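Long-range contacts in kojibiose phosphorylase (Gut metagenome, PDB 6W0P), which is a phosphorylase of glycoside hydrolase family 65, with an N-terminal beta domain and a helical catalytic domain: residues Thr165-Glu170 and Leu237-Asn242; Met215-Lys220 and Leu233-Thr238. One frame throughout, in Å; residues are numbered along the deposited sequence.

Overall arrangement
Both contacts lie within the N-terminal family 65 region, on the same side of the chain's centre, and their own centres are about 12 Å apart. Contact 1 pairs two neighbouring strands of a five-stranded antiparallel sheet, 165-174 and 230-239. Contact 2 leaves that sheet: it joins the inner side of strand 230-239 to the end of strand 210-217, which belongs to the large ten-stranded sheet. Along the chain, 165-170 comes first, then 215-220; their partners, 237-242 and 233-238, overlap on strand 230-239 and share L237 and T238. Strand 230-239 is therefore tied edgewise to its own sheet by backbone hydrogen bonds and facewise to the second sheet by side chains, as in a beta-sandwich.

Contact 1. Residues Thr165-Glu170 and Leu237-Asn242; sequences TDIKLE and LTLEAN
T165 and I167 pair with L239 and L237 as antiparallel hydrogen-bonded pairs, with D166 opposite T238 as the non-hydrogen-bonded pair between them. I167 and L237 exchange two backbone bonds, N to O in each direction. L239 N reaches T165 O at 2.7 Å. The return bond, from T165 N to L239 O, is longer at 3.2 Å. On the exposed face D166 and T238 lie side by side, and T238 OG1 donates to D166 OD1 at 3.0 Å. The hydroxyl meets that oxygen from above the carboxylate, 54° out of its plane.

The buried face is largely apolar. I167 CG1 sits between its backbone N and carbonyl carbon (chi1 74°), which brings it beside L237 CB, 4.0 Å away, and leaves CG2 to meet L239 CD1 at 3.8 Å, the I167 and L239 side chains crossing at about a right angle. F159 of strand 152-161 packs on I167, L169 and L239. T165 is the polar exception on this face, its OG1 hydrogen-bonded to H98 of strand 94-98. The pairing thus separates its chemistry by face: a polar pair at the surface, mostly hydrocarbon against the second sheet, and the N-H and C=O groups of T165, I167, L237 and L239 paired between the strands.

Contact 2. Residues Met215-Lys220 and Leu233-Thr238; sequences MRTNLK and LNYELT
T217 and L219 meet Y235 between two layers: strands 215-217 and 233-238 approach to 10.1 Å between their axes, with 19° between their directions, and no backbone hydrogen bond joins them. This is face-to-face packing of two beta-sheets, as in a beta-sandwich, with 215-217 in the large sheet and 233-238 in the five-stranded one. Side chains fill the interval.

At one end M215 and L233 meet tip to tip, M215 CE lying 3.8 Å from L233 CD1. Here chi1 of 65° sets M215 CG between its backbone N and carbonyl carbon, and the extended chain beyond carries the methyl across to the leucine. I198 of strand 197-204 packs against both residues. T217 CG2 also turns to L233, tip to tip. At the other end L219 CD2 touches both Y235 CD1 and L237 CD2, the latter at 3.8 Å as the two leucines cross at a slant. L219 and Y235 slide past each other in opposite directions.

Y235 spans the middle, its side chain coming from the direction opposite to T217. The carbonyl oxygens of L219 and K220 both sit at the ring edge, near its plane, and L219 O approaches CE1 of Y235 to 3.2 Å. I247 and L171, from strands 245-256 and 165-174, pack on the same tyrosine, so residues of both sheets touch it. T217 OG1 also takes a weak bond from L219 N. A water links the phenol to the main chain, 2.6 Å from Y235 OH and 2.7 Å from L219 O.

Contact 1. Residues Thr165-Glu170 and Leu237-Asn242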
loop_
_atom_site.group_PDB
_atom_site.type_symbol
_atom_site.label_atom_id
_atom_site.label_comp_id
_atom_site.label_asym_id
_atom_site.label_seq_id
_atom_site.Cartn_x
_atom_site.Cartn_y
_atom_site.Cartn_z
ATOM N N THR A 165 19.215 42.634 41.703
ATOM C CA THR A 165 19.464 41.169 41.696
ATOM C C THR A 165 20.428 40.815 40.560
ATOM O O THR A 165 20.689 41.674 39.670
ATOM C CB THR A 165 18.157 40.374 41.565
ATOM O OG1 THR A 165 18.472 38.998 41.775
ATOM C CG2 THR A 165 17.481 40.541 40.215
ATOM N N ASP A 166 20.904 39.578 40.584
ATOM C CA ASP A 166 21.856 38.998 39.609
ATOM C C ASP A 166 21.098 37.931 38.819
ATOM O O ASP A 166 20.300 37.184 39.429
ATOM C CB ASP A 166 23.075 38.375 40.302
ATOM C CG ASP A 166 24.091 39.366 40.855
ATOM O OD1 ASP A 166 23.929 40.583 40.616
ATOM O OD2 ASP A 166 25.048 38.905 41.528
ATOM N N ILE A 167 21.332 37.851 37.512
ATOM C CA ILE A 167 20.787 36.748 36.677
ATOM C C ILE A 167 21.911 36.238 35.795
ATOM O O ILE A 167 22.878 36.989 35.575
ATOM C CB ILE A 167 19.587 37.210 35.833
ATOM C CG1 ILE A 167 20.030 38.094 34.663
ATOM C CG2 ILE A 167 18.554 37.901 36.707
ATOM C CD1 ILE A 167 18.922 38.377 33.677
ATOM N N LYS A 168 21.739 35.026 35.287
ATOM C CA LYS A 168 22.619 34.452 34.256
ATOM C C LYS A 168 21.833 34.342 32.953
ATOM O O LYS A 168 20.693 33.879 32.997
ATOM C CB LYS A 168 23.133 33.085 34.698
ATOM C CG LYS A 168 24.381 32.654 33.950
ATOM C CD LYS A 168 24.513 31.162 33.751
ATOM C CE LYS A 168 25.677 30.850 32.834
ATOM N NZ LYS A 168 26.068 29.427 32.928
ATOM N N LEU A 169 22.429 34.767 31.844
ATOM C CA LEU A 169 21.860 34.613 30.487
ATOM C C LEU A 169 22.857 33.813 29.664
ATOM O O LEU A 169 24.059 34.173 29.706
ATOM C CB LEU A 169 21.616 35.999 29.893
ATOM C CG LEU A 169 21.261 36.047 28.411
ATOM C CD1 LEU A 169 19.896 35.434 28.130
ATOM C CD2 LEU A 169 21.300 37.472 27.931
ATOM N N GLU A 170 22.386 32.738 29.027
ATOM C CA GLU A 170 23.150 31.927 28.044
ATOM C C GLU A 170 22.509 32.126 26.660
ATOM O O GLU A 170 21.305 31.916 26.560
ATOM C CB GLU A 170 23.141 30.448 28.432
ATOM C CG GLU A 170 23.739 30.157 29.801
ATOM C CD GLU A 170 23.732 28.693 30.234
ATOM O OE1 GLU A 170 23.207 27.839 29.484
ATOM O OE2 GLU A 170 24.236 28.404 31.331
ATOM N N LEU A 237 24.897 38.885 34.569
ATOM C CA LEU A 237 24.355 40.260 34.582
ATOM C C LEU A 237 23.912 40.614 35.998
ATOM O O LEU A 237 23.257 39.765 36.651
ATOM C CB LEU A 237 23.197 40.360 33.584
ATOM C CG LEU A 237 23.541 39.954 32.151
ATOM C CD1 LEU A 237 22.298 39.905 31.296
ATOM C CD2 LEU A 237 24.586 40.887 31.546
ATOM N N THR A 238 24.242 41.835 36.410
ATOM C CA THR A 238 23.683 42.503 37.598
ATOM C C THR A 238 22.613 43.472 37.110
ATOM O O THR A 238 22.933 44.369 36.338
ATOM C CB THR A 238 24.801 43.149 38.424
ATOM O OG1 THR A 238 25.672 42.046 38.667
ATOM C CG2 THR A 238 24.325 43.781 39.719
ATOM N N LEU A 239 21.377 43.250 37.528
ATOM C CA LEU A 239 20.239 44.131 37.200
ATOM C C LEU A 239 20.118 45.171 38.310
ATOM O O LEU A 239 20.085 44.776 39.485
ATOM C CB LEU A 239 18.959 43.299 37.080
ATOM C CG LEU A 239 18.977 42.154 36.069
ATOM C CD1 LEU A 239 17.599 41.520 35.980
ATOM C CD2 LEU A 239 19.443 42.624 34.701
ATOM N N GLU A 240 20.071 46.446 37.936
ATOM C CA GLU A 240 19.751 47.572 38.841
ATOM C C GLU A 240 18.238 47.772 38.780
ATOM O O GLU A 240 17.691 47.854 37.630
ATOM C CB GLU A 240 20.474 48.852 38.422
ATOM C CG GLU A 240 21.967 48.669 38.200
ATOM C CD GLU A 240 22.721 49.942 37.850
ATOM O OE1 GLU A 240 22.165 51.049 38.082
ATOM O OE2 GLU A 240 23.864 49.825 37.347
ATOM N N ALA A 241 17.610 47.837 39.957
ATOM C CA ALA A 241 16.165 48.096 40.145
ATOM C C ALA A 241 15.698 49.201 39.187
ATOM O O ALA A 241 16.337 50.284 39.154
ATOM C CB ALA A 241 15.893 48.477 41.578
ATOM N N ASN A 242 14.653 48.918 38.408
ATOM C CA ASN A 242 13.956 49.916 37.553
ATOM C C ASN A 242 14.843 50.389 36.383
ATOM O O ASN A 242 14.486 51.395 35.766
ATOM C CB ASN A 242 13.468 51.090 38.413
ATOM C CG ASN A 242 12.743 50.640 39.667
ATOM O OD1 ASN A 242 11.857 49.799 39.586
ATOM N ND2 ASN A 242 13.125 51.172 40.820
#

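Contact 2. Residues Met215-Lys220 and Leu233-Thr238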
loop_
_atom_site.group_PDB
_atom_site.type_symbol
_atom_site.label_atom_id
_atom_site.label_comp_id
_atom_site.label_asym_id
_atom_site.label_seq_id
_atom_site.Cartn_x
_atom_site.Cartn_y
_atom_site.Cartn_z
ATOM N N MET A 215 27.222 33.842 15.574
ATOM C CA MET A 215 26.592 34.948 16.319
ATOM C C MET A 215 27.657 35.812 16.995
ATOM O O MET A 215 28.801 35.378 17.148
ATOM C CB MET A 215 25.608 34.431 17.364
ATOM C CG MET A 215 26.240 33.634 18.455
ATOM S SD MET A 215 25.003 33.343 19.722
ATOM C CE MET A 215 25.817 32.110 20.738
ATOM N N ARG A 216 27.249 37.025 17.324
ATOM C CA ARG A 216 27.999 37.997 18.145
ATOM C C ARG A 216 26.967 38.968 18.713
ATOM O O ARG A 216 25.826 38.968 18.191
ATOM C CB ARG A 216 29.015 38.754 17.293
ATOM C CG ARG A 216 28.368 39.766 16.368
ATOM C CD ARG A 216 29.361 40.292 15.371
ATOM N NE ARG A 216 30.190 41.353 15.918
ATOM C CZ ARG A 216 31.517 41.357 15.894
ATOM N NH1 ARG A 216 32.186 40.319 15.404
ATOM N NH2 ARG A 216 32.182 42.384 16.400
ATOM N N THR A 217 27.364 39.787 19.687
ATOM C CA THR A 217 26.431 40.595 20.519
ATOM C C THR A 217 27.076 41.967 20.731
ATOM O O THR A 217 28.196 42.165 20.232
ATOM C CB THR A 217 26.047 39.862 21.818
ATOM O OG1 THR A 217 27.105 39.954 22.775
ATOM C CG2 THR A 217 25.718 38.400 21.603
ATOM N N ASN A 218 26.350 42.869 21.387
ATOM C CA ASN A 218 26.822 44.226 21.770
ATOM C C ASN A 218 27.275 44.181 23.243
ATOM O O ASN A 218 27.133 45.163 23.949
ATOM C CB ASN A 218 25.741 45.284 21.473
ATOM C CG ASN A 218 24.436 45.028 22.209
ATOM O OD1 ASN A 218 24.292 43.994 22.856
ATOM N ND2 ASN A 218 23.472 45.938 22.120
ATOM N N LEU A 219 27.797 43.067 23.718
ATOM C CA LEU A 219 28.281 42.972 25.113
ATOM C C LEU A 219 29.309 41.843 25.195
ATOM O O LEU A 219 28.994 40.693 24.770
ATOM C CB LEU A 219 27.080 42.739 26.040
ATOM C CG LEU A 219 27.382 42.766 27.544
ATOM C CD1 LEU A 219 27.814 44.152 28.008
ATOM C CD2 LEU A 219 26.176 42.312 28.348
ATOM N N LYS A 220 30.504 42.164 25.699
ATOM C CA LYS A 220 31.536 41.156 26.064
ATOM C C LYS A 220 30.896 40.133 27.018
ATOM O O LYS A 220 30.278 40.556 28.010
ATOM C CB LYS A 220 32.761 41.817 26.710
ATOM C CG LYS A 220 33.916 40.868 27.009
ATOM C CD LYS A 220 34.591 40.298 25.771
ATOM C CE LYS A 220 35.478 39.112 26.094
ATOM N NZ LYS A 220 36.278 38.695 24.920
ATOM N N LEU A 233 27.454 31.518 24.623
ATOM C CA LEU A 233 27.990 32.733 25.259
ATOM C C LEU A 233 27.303 32.875 26.629
ATOM O O LEU A 233 26.060 32.840 26.672
ATOM C CB LEU A 233 27.718 33.915 24.322
ATOM C CG LEU A 233 28.571 33.987 23.052
ATOM C CD1 LEU A 233 27.982 34.974 22.049
ATOM C CD2 LEU A 233 30.002 34.381 23.369
ATOM N N ASN A 234 28.094 32.985 27.712
ATOM C CA ASN A 234 27.614 33.154 29.118
ATOM C C ASN A 234 27.669 34.637 29.493
ATOM O O ASN A 234 28.730 35.260 29.284
ATOM C CB ASN A 234 28.448 32.357 30.131
ATOM C CG ASN A 234 28.329 30.862 29.936
ATOM O OD1 ASN A 234 27.226 30.334 29.772
ATOM N ND2 ASN A 234 29.458 30.168 29.966
ATOM N N TYR A 235 26.573 35.183 30.019
ATOM C CA TYR A 235 26.516 36.572 30.551
ATOM C C TYR A 235 26.091 36.490 32.018
ATOM O O TYR A 235 25.087 35.836 32.334
ATOM C CB TYR A 235 25.630 37.475 29.686
ATOM C CG TYR A 235 26.062 37.510 28.239
ATOM C CD1 TYR A 235 27.033 38.397 27.802
ATOM C CD2 TYR A 235 25.531 36.624 27.312
ATOM C CE1 TYR A 235 27.470 38.399 26.489
ATOM C CE2 TYR A 235 25.955 36.616 25.996
ATOM C CZ TYR A 235 26.933 37.500 25.585
ATOM O OH TYR A 235 27.359 37.492 24.297
ATOM N N GLU A 236 26.912 37.075 32.884
ATOM C CA GLU A 236 26.659 37.218 34.337
ATOM C C GLU A 236 26.204 38.656 34.524
ATOM O O GLU A 236 27.064 39.537 34.531
ATOM C CB GLU A 236 27.915 36.942 35.176
ATOM C CG GLU A 236 28.571 35.597 34.920
ATOM C CD GLU A 236 27.771 34.388 35.364
ATOM O OE1 GLU A 236 28.078 33.270 34.871
ATOM O OE2 GLU A 236 26.846 34.561 36.197
ATOM N N LEU A 237 24.897 38.885 34.569
ATOM C CA LEU A 237 24.355 40.260 34.582
ATOM C C LEU A 237 23.912 40.614 35.998
ATOM O O LEU A 237 23.257 39.765 36.651
ATOM C CB LEU A 237 23.197 40.360 33.584
ATOM C CG LEU A 237 23.541 39.954 32.151
ATOM C CD1 LEU A 237 22.298 39.905 31.296
ATOM C CD2 LEU A 237 24.586 40.887 31.546
ATOM N N THR A 238 24.242 41.835 36.410
ATOM C CA THR A 238 23.683 42.503 37.598
ATOM C C THR A 238 22.613 43.472 37.110
ATOM O O THR A 238 22.933 44.369 36.338
ATOM C CB THR A 238 24.801 43.149 38.424
ATOM O OG1 THR A 238 25.672 42.046 38.667
ATOM C CG2 THR A 238 24.325 43.781 39.719
HETATM O O HOH W 1 29.673 38.401 23.462
#